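Local coordinates for pectinesterase A (Erwinia chrysanthemi, PDB 2NTP), which catalyses the hydrolysis of methyl esters in pectin, releasing methanol and polygalacturonate, probably as the first step in the maceration and soft rot of plant tissue, at residues S81-I93 with I125-K137. Numbering follows the deposited sequence.
Sequences SKWGTAGSSTITI and IKDTQAVALYVTK. With ADA (alpha-D-galactopyranuronic acid), chain C; ADA (alpha-D-galactopyranuronic acid), chain B; ADA (alpha-D-galactopyranuronic acid), chain D.
Ser88 links the helical turn 84-87 to the loop residue Val131, just ahead of strand 133-135: its OG accepts Val131 N almost straight (3.0 Å, 176°) and donates its proton to Thr85 O, in the carbonyl plane on a lone pair. With chi1 at 76°, OG stands between its own N and carbonyl carbon, where one small hydroxyl can serve both partners. Thr85 O also takes Ser88 N.

Ser89 OG, anti to the backbone N (chi1 -167°), donates to Ile91 O at 2.7 Å from above the carbonyl plane, while Tyr134 N reaches the same oxygen nearly along the C=O axis. Thr90 N opens the parallel pairing on Val131 O, which Asn107 ND2 also reaches; Ile91 N bonds Ala132 O, Ile93 N bonds Tyr134 O (2.7 Å), and Ile93 O receives Thr136 N.

The two methyls of Val131 part company: CG1 packs on Ser89, CG2 against Thr85 O and Ser88 OG. Ala86, small enough to admit an aromatic neighbour, sets CB 3.6 Å from Tyr134 CE2, and Thr136 CG2 lies over one face of that ring, toward the rim.

The turn's amides face the hexasaccharide. Ala86 N bonds carboxylate O6B of one galacturonate (2.8 Å), and Gln129 NE2 bonds O2 of the next (3.3 Å), close to the proton donor Asp154. At the exposed end, Lys82 NZ meets Asp127 OD2 in a salt bridge.

Strands 91-93 and 133-135 are the middle pair of a four-stranded parallel sheet of the right-handed beta-helix, flanked by 48-50 and 156-158; Tyr134 stacks on Tyr157, and Ile91 reaches Ile105 of strand 103-107.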
loop_
_atom_site.group_PDB
_atom_site.type_symbol
_atom_site.label_atom_id
_atom_site.label_comp_id
_atom_site.label_asym_id
_atom_site.label_seq_id
_atom_site.Cartn_x
_atom_site.Cartn_y
_atom_site.Cartn_z
ATOM N N SER A 81 9.322 -6.977 -22.526
ATOM C CA SER A 81 8.032 -6.489 -22.050
ATOM C C SER A 81 8.177 -5.869 -20.662
ATOM O O SER A 81 9.110 -6.188 -19.921
ATOM C CB SER A 81 6.995 -7.613 -22.023
ATOM O OG SER A 81 7.314 -8.574 -21.034
ATOM N N LYS A 82 7.245 -4.982 -20.328
ATOM C CA LYS A 82 7.239 -4.297 -19.040
ATOM C C LYS A 82 6.713 -5.216 -17.944
ATOM O O LYS A 82 5.849 -6.061 -18.194
ATOM C CB LYS A 82 6.359 -3.048 -19.113
ATOM C CG LYS A 82 6.872 -1.954 -20.038
ATOM C CD LYS A 82 5.830 -0.855 -20.191
ATOM C CE LYS A 82 6.263 0.196 -21.201
ATOM N NZ LYS A 82 5.186 1.204 -21.423
ATOM N N TRP A 83 7.229 -5.039 -16.730
ATOM C CA TRP A 83 6.699 -5.739 -15.559
ATOM C C TRP A 83 5.252 -5.337 -15.271
ATOM O O TRP A 83 4.425 -6.181 -14.902
ATOM C CB TRP A 83 7.571 -5.475 -14.332
ATOM C CG TRP A 83 8.804 -6.318 -14.276
ATOM C CD1 TRP A 83 10.071 -5.941 -14.619
ATOM C CD2 TRP A 83 8.892 -7.685 -13.853
ATOM N NE1 TRP A 83 10.945 -6.989 -14.432
ATOM C CE2 TRP A 83 10.247 -8.072 -13.964
ATOM C CE3 TRP A 83 7.957 -8.622 -13.389
ATOM C CZ2 TRP A 83 10.692 -9.358 -13.633
ATOM C CZ3 TRP A 83 8.401 -9.904 -13.059
ATOM C CH2 TRP A 83 9.756 -10.255 -13.184
ATOM N N GLY A 84 4.953 -4.051 -15.448
ATOM C CA GLY A 84 3.643 -3.503 -15.115
ATOM C C GLY A 84 3.521 -3.254 -13.623
ATOM O O GLY A 84 4.394 -3.654 -12.854
ATOM N N THR A 85 2.428 -2.616 -13.214
ATOM C CA THR A 85 2.246 -2.205 -11.813
ATOM C C THR A 85 2.158 -3.393 -10.847
ATOM O O THR A 85 2.959 -3.488 -9.905
ATOM C CB THR A 85 1.046 -1.254 -11.654
ATOM O OG1 THR A 85 1.270 -0.083 -12.450
ATOM C CG2 THR A 85 0.868 -0.827 -10.197
ATOM N N ALA A 86 1.210 -4.299 -11.088
ATOM C CA ALA A 86 1.134 -5.532 -10.305
ATOM C C ALA A 86 2.487 -6.263 -10.301
ATOM O O ALA A 86 3.005 -6.631 -9.238
ATOM C CB ALA A 86 0.013 -6.439 -10.824
ATOM N N GLY A 87 3.072 -6.417 -11.490
ATOM C CA GLY A 87 4.335 -7.133 -11.666
ATOM C C GLY A 87 5.557 -6.525 -11.003
ATOM O O GLY A 87 6.575 -7.199 -10.851
ATOM N N SER A 88 5.460 -5.260 -10.598
ATOM C CA SER A 88 6.595 -4.539 -10.011
ATOM C C SER A 88 6.806 -4.828 -8.525
ATOM O O SER A 88 7.816 -4.413 -7.948
ATOM C CB SER A 88 6.412 -3.029 -10.194
ATOM O OG SER A 88 5.455 -2.515 -9.274
ATOM N N SER A 89 5.848 -5.519 -7.908
ATOM C CA SER A 89 5.817 -5.638 -6.453
ATOM C C SER A 89 7.001 -6.411 -5.886
ATOM O O SER A 89 7.372 -7.459 -6.409
ATOM C CB SER A 89 4.511 -6.278 -5.986
ATOM O OG SER A 89 4.383 -6.099 -4.583
ATOM N N THR A 90 7.574 -5.895 -4.799
ATOM C CA THR A 90 8.651 -6.608 -4.108
ATOM C C THR A 90 8.089 -7.871 -3.455
ATOM O O THR A 90 8.669 -8.950 -3.582
ATOM C CB THR A 90 9.365 -5.708 -3.077
ATOM O OG1 THR A 90 9.976 -4.608 -3.764
ATOM C CG2 THR A 90 10.451 -6.485 -2.309
ATOM N N ILE A 91 6.959 -7.728 -2.764
ATOM C CA ILE A 91 6.276 -8.868 -2.155
ATOM C C ILE A 91 4.833 -8.924 -2.642
ATOM O O ILE A 91 4.118 -7.920 -2.614
ATOM C CB ILE A 91 6.341 -8.823 -0.604
ATOM C CG1 ILE A 91 7.794 -8.975 -0.134
ATOM C CG2 ILE A 91 5.445 -9.913 0.020
ATOM C CD1 ILE A 91 7.971 -9.011 1.383
ATOM N N THR A 92 4.431 -10.104 -3.105
ATOM C CA THR A 92 3.071 -10.346 -3.576
ATOM C C THR A 92 2.426 -11.398 -2.674
ATOM O O THR A 92 2.962 -12.495 -2.529
ATOM C CB THR A 92 3.081 -10.825 -5.045
ATOM O OG1 THR A 92 3.669 -9.812 -5.879
ATOM C CG2 THR A 92 1.674 -11.121 -5.526
ATOM N N ILE A 93 1.292 -11.055 -2.061
ATOM C CA ILE A 93 0.570 -12.000 -1.200
ATOM C C ILE A 93 -0.635 -12.550 -1.947
ATOM O O ILE A 93 -1.605 -11.823 -2.196
ATOM C CB ILE A 93 0.104 -11.361 0.147
ATOM C CG1 ILE A 93 1.258 -10.656 0.874
ATOM C CG2 ILE A 93 -0.573 -12.416 1.037
ATOM C CD1 ILE A 93 2.426 -11.558 1.263
ATOM N N ILE A 125 12.325 6.107 -17.236
ATOM C CA ILE A 125 11.082 5.338 -17.218
ATOM C C ILE A 125 9.862 6.252 -17.058
ATOM O O ILE A 125 9.859 7.143 -16.207
ATOM C CB ILE A 125 11.129 4.262 -16.085
ATOM C CG1 ILE A 125 12.136 3.157 -16.442
ATOM C CG2 ILE A 125 9.748 3.670 -15.820
ATOM C CD1 ILE A 125 12.413 2.161 -15.320
ATOM N N LYS A 126 8.835 6.026 -17.880
ATOM C CA LYS A 126 7.575 6.770 -17.785
ATOM C C LYS A 126 6.579 6.099 -16.834
ATOM O O LYS A 126 5.840 6.778 -16.121
ATOM C CB LYS A 126 6.943 6.955 -19.168
ATOM C CG LYS A 126 7.602 8.044 -19.999
ATOM C CD LYS A 126 7.070 8.062 -21.415
ATOM C CE LYS A 126 7.774 9.123 -22.242
ATOM N NZ LYS A 126 7.433 9.017 -23.687
ATOM N N ASP A 127 6.558 4.766 -16.843
ATOM C CA ASP A 127 5.681 3.993 -15.966
ATOM C C ASP A 127 6.368 3.803 -14.619
ATOM O O ASP A 127 6.995 2.770 -14.356
ATOM C CB ASP A 127 5.319 2.645 -16.603
ATOM C CG ASP A 127 4.509 2.798 -17.888
ATOM O OD1 ASP A 127 4.139 3.939 -18.241
ATOM O OD2 ASP A 127 4.238 1.769 -18.540
ATOM N N THR A 128 6.223 4.821 -13.773
ATOM C CA THR A 128 7.022 4.975 -12.563
ATOM C C THR A 128 6.423 4.333 -11.311
ATOM O O THR A 128 7.002 4.430 -10.228
ATOM C CB THR A 128 7.308 6.464 -12.282
ATOM O OG1 THR A 128 6.099 7.219 -12.438
ATOM C CG2 THR A 128 8.357 6.990 -13.258
ATOM N N GLN A 129 5.283 3.666 -11.453
ATOM C CA GLN A 129 4.751 2.925 -10.311
ATOM C C GLN A 129 5.742 1.839 -9.908
ATOM O O GLN A 129 6.371 1.209 -10.756
ATOM C CB GLN A 129 3.339 2.372 -10.553
ATOM C CG GLN A 129 3.003 1.890 -11.941
ATOM C CD GLN A 129 2.788 3.002 -12.956
ATOM O OE1 GLN A 129 3.643 3.236 -13.770
ATOM N NE2 GLN A 129 1.634 3.672 -12.917
ATOM N N ALA A 130 5.911 1.656 -8.604
ATOM C CA ALA A 130 6.868 0.687 -8.089
ATOM C C ALA A 130 6.385 0.205 -6.723
ATOM O O ALA A 130 6.658 0.815 -5.683
ATOM C CB ALA A 130 8.271 1.296 -8.016
ATOM N N VAL A 131 5.651 -0.899 -6.757
ATOM C CA VAL A 131 4.943 -1.423 -5.591
ATOM C C VAL A 131 5.886 -2.121 -4.606
ATOM O O VAL A 131 6.724 -2.922 -5.010
ATOM C CB VAL A 131 3.827 -2.393 -6.042
ATOM C CG1 VAL A 131 3.078 -2.963 -4.838
ATOM C CG2 VAL A 131 2.852 -1.700 -6.993
ATOM N N ALA A 132 5.738 -1.817 -3.315
ATOM C CA ALA A 132 6.479 -2.528 -2.271
ATOM C C ALA A 132 5.747 -3.811 -1.878
ATOM O O ALA A 132 6.340 -4.891 -1.844
ATOM C CB ALA A 132 6.696 -1.629 -1.039
ATOM N N LEU A 133 4.449 -3.681 -1.613
ATOM C CA LEU A 133 3.613 -4.791 -1.171
ATOM C C LEU A 133 2.300 -4.819 -1.934
ATOM O O LEU A 133 1.614 -3.796 -2.046
ATOM C CB LEU A 133 3.344 -4.662 0.331
ATOM C CG LEU A 133 2.390 -5.648 1.005
ATOM C CD1 LEU A 133 2.939 -7.075 0.940
ATOM C CD2 LEU A 133 2.171 -5.202 2.458
ATOM N N TYR A 134 1.952 -5.998 -2.440
ATOM C CA TYR A 134 0.732 -6.202 -3.207
ATOM C C TYR A 134 -0.023 -7.350 -2.560
ATOM O O TYR A 134 0.495 -8.457 -2.468
ATOM C CB TYR A 134 1.089 -6.530 -4.662
ATOM C CG TYR A 134 -0.050 -6.877 -5.612
ATOM C CD1 TYR A 134 -1.345 -6.389 -5.423
ATOM C CD2 TYR A 134 0.193 -7.669 -6.740
ATOM C CE1 TYR A 134 -2.370 -6.702 -6.322
ATOM C CE2 TYR A 134 -0.816 -7.977 -7.634
ATOM C CZ TYR A 134 -2.089 -7.497 -7.421
ATOM O OH TYR A 134 -3.085 -7.819 -8.323
ATOM N N VAL A 135 -1.224 -7.062 -2.070
ATOM C CA VAL A 135 -2.125 -8.107 -1.592
ATOM C C VAL A 135 -3.134 -8.322 -2.710
ATOM O O VAL A 135 -3.859 -7.396 -3.078
ATOM C CB VAL A 135 -2.834 -7.705 -0.269
ATOM C CG1 VAL A 135 -3.713 -8.854 0.239
ATOM C CG2 VAL A 135 -1.816 -7.318 0.794
ATOM N N THR A 136 -3.164 -9.533 -3.269
ATOM C CA THR A 136 -3.953 -9.803 -4.480
ATOM C C THR A 136 -5.384 -10.234 -4.161
ATOM O O THR A 136 -5.764 -10.331 -2.999
ATOM C CB THR A 136 -3.300 -10.890 -5.370
ATOM O OG1 THR A 136 -3.490 -12.185 -4.779
ATOM C CG2 THR A 136 -1.816 -10.621 -5.553
ATOM N N LYS A 137 -6.161 -10.511 -5.206
ATOM C CA LYS A 137 -7.529 -11.030 -5.044
ATOM C C LYS A 137 -7.596 -12.363 -4.291
ATOM O O LYS A 137 -8.631 -12.695 -3.697
ATOM C CB LYS A 137 -8.231 -11.132 -6.401
ATOM C CG LYS A 137 -8.445 -9.790 -7.068
ATOM C CD LYS A 137 -9.580 -9.826 -8.071
ATOM C CE LYS A 137 -9.867 -8.433 -8.605
ATOM N NZ LYS A 137 -11.176 -8.373 -9.305
HETATM C C1 ADA C . -3.959 -0.946 -14.857
HETATM C C2 ADA C . -5.159 -1.773 -14.393
HETATM C C3 ADA C . -4.841 -2.514 -13.092
HETATM C C4 ADA C . -3.540 -3.314 -13.218
HETATM C C5 ADA C . -2.417 -2.393 -13.694
HETATM C C6 ADA C . -1.122 -3.137 -13.883
HETATM O O2 ADA C . -6.265 -0.890 -14.197
HETATM O O3 ADA C . -5.939 -3.361 -12.713
HETATM O O4 ADA C . -3.685 -4.375 -14.173
HETATM O O5 ADA C . -2.792 -1.772 -14.933
HETATM O O6B ADA C . -0.752 -3.949 -13.008
HETATM O O6A ADA C . -0.460 -2.907 -14.915
HETATM C C1 ADA B . -2.987 3.014 -12.090
HETATM C C2 ADA B . -2.037 1.811 -12.154
HETATM C C3 ADA B . -1.690 1.508 -13.608
HETATM C C4 ADA B . -2.964 1.300 -14.428
HETATM C C5 ADA B . -3.864 2.531 -14.302
HETATM C C6 ADA B . -5.146 2.326 -15.056
HETATM O O2 ADA B . -0.830 2.078 -11.429
HETATM O O3 ADA B . -0.826 0.369 -13.695
HETATM O O4 ADA B . -3.684 0.151 -13.964
HETATM O O5 ADA B . -4.146 2.814 -12.919
HETATM O O6B ADA B . -6.230 2.407 -14.433
HETATM O O6A ADA B . -5.072 2.083 -16.284
HETATM C C1 ADA D . -0.693 7.079 -13.372
HETATM C C2 ADA D . -1.796 6.500 -14.253
HETATM C C3 ADA D . -3.073 6.311 -13.432
HETATM C C4 ADA D . -2.775 5.488 -12.176
HETATM C C5 ADA D . -1.677 6.184 -11.368
HETATM C C6 ADA D . -1.298 5.453 -10.105
HETATM O O2 ADA D . -2.025 7.383 -15.358
HETATM O O3 ADA D . -4.079 5.677 -14.234
HETATM O O4 ADA D . -2.301 4.192 -12.560
HETATM O O5 ADA D . -0.509 6.284 -12.197
HETATM O O6B ADA D . -2.180 5.001 -9.332
HETATM O O6A ADA D . -0.077 5.340 -9.875
#